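Local coordinates for protein insecticidal Delta-Endotoxin Cry8Ea1 (Bacillus Thuringiensis, PDB 3EB7) that acts as an insecticidal delta-endotoxin against larvae of the underground pest Holotrichia parallela, probably by forming pores in gut-cell membranes as other three-domain Cry toxins do, at residues A[336-347]-A[360-371]. Sequence-based numbering, arbitrary orientation.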
loop_
_atom_site.group_PDB
_atom_site.type_symbol
_atom_site.label_atom_id
_atom_site.label_comp_id
_atom_site.label_asym_id
_atom_site.label_seq_id
_atom_site.Cartn_x
_atom_site.Cartn_y
_atom_site.Cartn_z
ATOM N N PHE A 336 -21.959 -9.051 -1.192
ATOM C CA PHE A 336 -20.944 -8.104 -0.702
ATOM C C PHE A 336 -20.838 -6.849 -1.612
ATOM O O PHE A 336 -20.048 -5.930 -1.320
ATOM C CB PHE A 336 -19.562 -8.779 -0.653
ATOM C CG PHE A 336 -19.234 -9.521 0.636
ATOM C CD1 PHE A 336 -18.796 -10.829 0.591
ATOM C CD2 PHE A 336 -19.299 -8.900 1.879
ATOM C CE1 PHE A 336 -18.442 -11.534 1.760
ATOM C CE2 PHE A 336 -18.954 -9.606 3.064
ATOM C CZ PHE A 336 -18.513 -10.923 2.983
ATOM N N THR A 337 -21.625 -6.814 -2.692
ATOM C CA THR A 337 -21.607 -5.718 -3.660
ATOM C C THR A 337 -21.726 -4.359 -3.005
ATOM O O THR A 337 -22.680 -4.114 -2.249
ATOM C CB THR A 337 -22.654 -5.918 -4.798
ATOM O OG1 THR A 337 -22.442 -7.204 -5.349
ATOM C CG2 THR A 337 -22.494 -4.933 -5.953
ATOM N N GLY A 338 -20.727 -3.508 -3.281
ATOM C CA GLY A 338 -20.610 -2.167 -2.746
ATOM C C GLY A 338 -20.149 -2.056 -1.309
ATOM O O GLY A 338 -19.931 -0.960 -0.828
ATOM N N PHE A 339 -20.006 -3.185 -0.620
ATOM C CA PHE A 339 -19.594 -3.208 0.789
ATOM C C PHE A 339 -18.076 -3.276 0.993
ATOM O O PHE A 339 -17.384 -4.179 0.473
ATOM C CB PHE A 339 -20.201 -4.426 1.523
ATOM C CG PHE A 339 -21.609 -4.208 2.053
ATOM C CD1 PHE A 339 -22.687 -4.876 1.483
ATOM C CD2 PHE A 339 -21.840 -3.365 3.142
ATOM C CE1 PHE A 339 -23.978 -4.695 1.950
ATOM C CE2 PHE A 339 -23.163 -3.180 3.652
ATOM C CZ PHE A 339 -24.229 -3.857 3.043
ATOM N N ASP A 340 -17.592 -2.330 1.794
ATOM C CA ASP A 340 -16.295 -2.375 2.417
ATOM C C ASP A 340 -16.400 -3.193 3.700
ATOM O O ASP A 340 -17.006 -2.725 4.688
ATOM C CB ASP A 340 -15.844 -0.950 2.775
ATOM C CG ASP A 340 -15.300 -0.170 1.560
ATOM O OD1 ASP A 340 -15.205 -0.710 0.442
ATOM O OD2 ASP A 340 -14.992 1.020 1.713
ATOM N N VAL A 341 -15.853 -4.412 3.680
ATOM C CA VAL A 341 -15.642 -5.172 4.893
ATOM C C VAL A 341 -14.358 -4.675 5.590
ATOM O O VAL A 341 -13.264 -4.953 5.151
ATOM C CB VAL A 341 -15.562 -6.657 4.595
ATOM C CG1 VAL A 341 -15.289 -7.439 5.850
ATOM C CG2 VAL A 341 -16.862 -7.121 3.957
ATOM N N TYR A 342 -14.514 -3.921 6.673
ATOM C CA TYR A 342 -13.373 -3.307 7.349
ATOM C C TYR A 342 -12.763 -4.144 8.480
ATOM O O TYR A 342 -11.688 -3.829 8.964
ATOM C CB TYR A 342 -13.730 -1.884 7.812
ATOM C CG TYR A 342 -14.929 -1.806 8.714
ATOM C CD1 TYR A 342 -14.795 -1.947 10.109
ATOM C CD2 TYR A 342 -16.208 -1.614 8.181
ATOM C CE1 TYR A 342 -15.937 -1.917 10.957
ATOM C CE2 TYR A 342 -17.340 -1.569 9.015
ATOM C CZ TYR A 342 -17.196 -1.708 10.392
ATOM O OH TYR A 342 -18.323 -1.674 11.191
ATOM N N LYS A 343 -13.436 -5.213 8.892
ATOM C CA LYS A 343 -12.918 -6.059 9.965
ATOM C C LYS A 343 -13.499 -7.436 9.850
ATOM O O LYS A 343 -14.672 -7.598 9.541
ATOM C CB LYS A 343 -13.253 -5.483 11.342
ATOM C CG LYS A 343 -12.860 -6.415 12.508
ATOM C CD LYS A 343 -12.721 -5.655 13.805
ATOM C CE LYS A 343 -13.759 -5.996 14.800
ATOM N NZ LYS A 343 -13.194 -6.782 15.919
ATOM N N THR A 344 -12.651 -8.436 10.050
ATOM C CA THR A 344 -13.074 -9.799 10.111
ATOM C C THR A 344 -12.576 -10.275 11.450
ATOM O O THR A 344 -11.469 -9.902 11.873
ATOM C CB THR A 344 -12.479 -10.684 8.954
ATOM O OG1 THR A 344 -11.038 -10.678 8.994
ATOM C CG2 THR A 344 -12.976 -10.197 7.580
ATOM N N LEU A 345 -13.402 -11.074 12.125
ATOM C CA LEU A 345 -13.000 -11.733 13.345
ATOM C C LEU A 345 -13.266 -13.200 13.095
ATOM O O LEU A 345 -14.402 -13.578 12.897
ATOM C CB LEU A 345 -13.809 -11.169 14.515
ATOM C CG LEU A 345 -13.351 -11.421 15.969
ATOM C CD1 LEU A 345 -13.855 -12.756 16.436
ATOM C CD2 LEU A 345 -11.848 -11.372 16.208
ATOM N N SER A 346 -12.219 -14.031 13.048
ATOM C CA SER A 346 -12.391 -15.419 12.638
ATOM C C SER A 346 -11.994 -16.361 13.742
ATOM O O SER A 346 -11.059 -16.076 14.503
ATOM C CB SER A 346 -11.559 -15.762 11.401
ATOM O OG SER A 346 -11.655 -14.771 10.383
ATOM N N THR A 347 -12.673 -17.502 13.804
ATOM C CA THR A 347 -12.297 -18.531 14.722
ATOM C C THR A 347 -11.646 -19.697 13.965
ATOM O O THR A 347 -12.305 -20.468 13.275
ATOM C CB THR A 347 -13.519 -18.985 15.562
ATOM O OG1 THR A 347 -14.050 -17.855 16.263
ATOM C CG2 THR A 347 -13.139 -20.079 16.572
ATOM N N GLY A 360 -9.864 -26.217 10.971
ATOM C CA GLY A 360 -10.797 -25.512 10.086
ATOM C C GLY A 360 -11.454 -24.320 10.737
ATOM O O GLY A 360 -11.518 -24.251 11.958
ATOM N N VAL A 361 -11.977 -23.400 9.934
ATOM C CA VAL A 361 -12.582 -22.173 10.446
ATOM C C VAL A 361 -14.048 -22.479 10.837
ATOM O O VAL A 361 -14.846 -22.954 10.002
ATOM C CB VAL A 361 -12.489 -21.044 9.373
ATOM C CG1 VAL A 361 -13.338 -19.776 9.748
ATOM C CG2 VAL A 361 -11.010 -20.692 9.079
ATOM N N SER A 362 -14.391 -22.211 12.096
ATOM C CA SER A 362 -15.763 -22.476 12.609
ATOM C C SER A 362 -16.678 -21.249 12.595
ATOM O O SER A 362 -17.905 -21.354 12.689
ATOM C CB SER A 362 -15.687 -23.030 14.027
ATOM O OG SER A 362 -15.030 -22.064 14.827
ATOM N N LYS A 363 -16.081 -20.084 12.449
ATOM C CA LYS A 363 -16.824 -18.852 12.583
ATOM C C LYS A 363 -16.069 -17.682 11.981
ATOM O O LYS A 363 -14.869 -17.542 12.215
ATOM C CB LYS A 363 -17.110 -18.557 14.063
ATOM C CG LYS A 363 -18.009 -17.344 14.278
ATOM C CD LYS A 363 -18.344 -17.260 15.772
ATOM C CE LYS A 363 -19.119 -16.003 16.136
ATOM N NZ LYS A 363 -19.126 -15.922 17.645
ATOM N N VAL A 364 -16.769 -16.858 11.216
ATOM C CA VAL A 364 -16.217 -15.561 10.758
ATOM C C VAL A 364 -17.264 -14.448 10.884
ATOM O O VAL A 364 -18.345 -14.570 10.340
ATOM C CB VAL A 364 -15.702 -15.579 9.258
ATOM C CG1 VAL A 364 -15.043 -14.233 8.907
ATOM C CG2 VAL A 364 -14.742 -16.723 9.022
ATOM N N VAL A 365 -16.924 -13.380 11.588
ATOM C CA VAL A 365 -17.750 -12.157 11.619
ATOM C C VAL A 365 -17.145 -11.086 10.672
ATOM O O VAL A 365 -15.992 -10.671 10.863
ATOM C CB VAL A 365 -17.863 -11.600 13.065
ATOM C CG1 VAL A 365 -18.753 -10.364 13.103
ATOM C CG2 VAL A 365 -18.427 -12.688 14.022
ATOM N N PHE A 366 -17.899 -10.692 9.644
ATOM C CA PHE A 366 -17.491 -9.634 8.726
ATOM C C PHE A 366 -18.211 -8.313 9.073
ATOM O O PHE A 366 -19.444 -8.197 8.896
ATOM C CB PHE A 366 -17.828 -9.980 7.260
ATOM C CG PHE A 366 -17.447 -11.406 6.811
ATOM C CD1 PHE A 366 -18.291 -12.500 7.095
ATOM C CD2 PHE A 366 -16.289 -11.633 6.051
ATOM C CE1 PHE A 366 -17.967 -13.817 6.669
ATOM C CE2 PHE A 366 -15.960 -12.935 5.584
ATOM C CZ PHE A 366 -16.801 -14.027 5.885
ATOM N N ASP A 367 -17.462 -7.308 9.513
ATOM C CA ASP A 367 -18.067 -6.008 9.768
ATOM C C ASP A 367 -17.964 -5.191 8.508
ATOM O O ASP A 367 -16.879 -5.024 7.974
ATOM C CB ASP A 367 -17.391 -5.290 10.911
ATOM C CG ASP A 367 -17.553 -6.008 12.239
ATOM O OD1 ASP A 367 -18.622 -6.618 12.499
ATOM O OD2 ASP A 367 -16.620 -5.917 13.061
ATOM N N ALA A 368 -19.101 -4.714 8.019
ATOM C CA ALA A 368 -19.151 -4.070 6.730
ATOM C C ALA A 368 -19.869 -2.727 6.774
ATOM O O ALA A 368 -20.791 -2.501 7.584
ATOM C CB ALA A 368 -19.823 -5.003 5.689
ATOM N N ILE A 369 -19.423 -1.842 5.888
ATOM C CA ILE A 369 -20.080 -0.577 5.632
ATOM C C ILE A 369 -20.150 -0.314 4.123
ATOM O O ILE A 369 -19.287 -0.727 3.359
ATOM C CB ILE A 369 -19.356 0.597 6.369
ATOM C CG1 ILE A 369 -20.194 1.877 6.349
ATOM C CG2 ILE A 369 -17.939 0.860 5.789
ATOM C CD1 ILE A 369 -19.646 2.928 7.298
ATOM N N TYR A 370 -21.200 0.375 3.719
ATOM C CA TYR A 370 -21.412 0.859 2.366
ATOM C C TYR A 370 -20.852 2.279 2.271
ATOM O O TYR A 370 -21.442 3.208 2.830
ATOM C CB TYR A 370 -22.901 0.915 2.200
ATOM C CG TYR A 370 -23.380 0.503 0.902
ATOM C CD1 TYR A 370 -23.378 -0.847 0.524
ATOM C CD2 TYR A 370 -23.867 1.459 0.022
ATOM C CE1 TYR A 370 -23.845 -1.239 -0.709
ATOM C CE2 TYR A 370 -24.350 1.092 -1.246
ATOM C CZ TYR A 370 -24.319 -0.246 -1.607
ATOM O OH TYR A 370 -24.770 -0.555 -2.866
ATOM N N PRO A 371 -19.693 2.477 1.589
ATOM C CA PRO A 371 -19.149 3.840 1.686
ATOM C C PRO A 371 -20.001 4.922 1.034
ATOM O O PRO A 371 -19.814 6.077 1.364
ATOM C CB PRO A 371 -17.761 3.742 1.031
ATOM C CG PRO A 371 -17.838 2.562 0.160
ATOM C CD PRO A 371 -18.821 1.598 0.788
HETATM O O HOH W 1 -20.534 -2.850 10.534
#
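A classic beta bulge sets Y342 and K343 of one strand opposite the single residue D367 of the other, within the antiparallel hairpin of strands 340-352 and 357-369, the two inner strands of a four-stranded sheet in the middle domain of this three-domain Cry toxin. Y342 N donates to D367 O (2.9 Å) while K343 O accepts from D367 N (2.8 Å), so one residue of the second strand answers two of the first and the register slips by one. With CG wedged between its backbone N and carbonyl carbon (chi1 57°), the Y342 ring folds over the partner strand: D367 O lies over one face toward the rim, and D367 CB makes a CH-pi contact 4.0 Å from the ring centroid. K343 runs alongside D367, bringing CE to 3.3 Å from OD2, but its NZ stays beyond salt-bridge range. Regular pairing resumes at T344 and F366, and at L345 and V365 each amide bonds the other's carbonyl. On the face that carries V341, T344 and A368, the edge of F336 meets the face of F366 with the planes at 69°, and V364 CG1 covers the opposite face of F366. Just before strand 340-352, a type II beta turn from F336 to F339 presents F339 to Y370, whose CD1 sits 3.8 Å above the centre of the F339 ring. D340 projects from the other face, OD1 in salt bridges with R415 and R439 and OD2 hydrogen-bonded to Y412 OH, while P371 CG packs 3.6 Å from OD2. A water ties the two strands together near the bulge, hydrogen-bonded to Y342 OH at 2.6 Å and donating to A368 O.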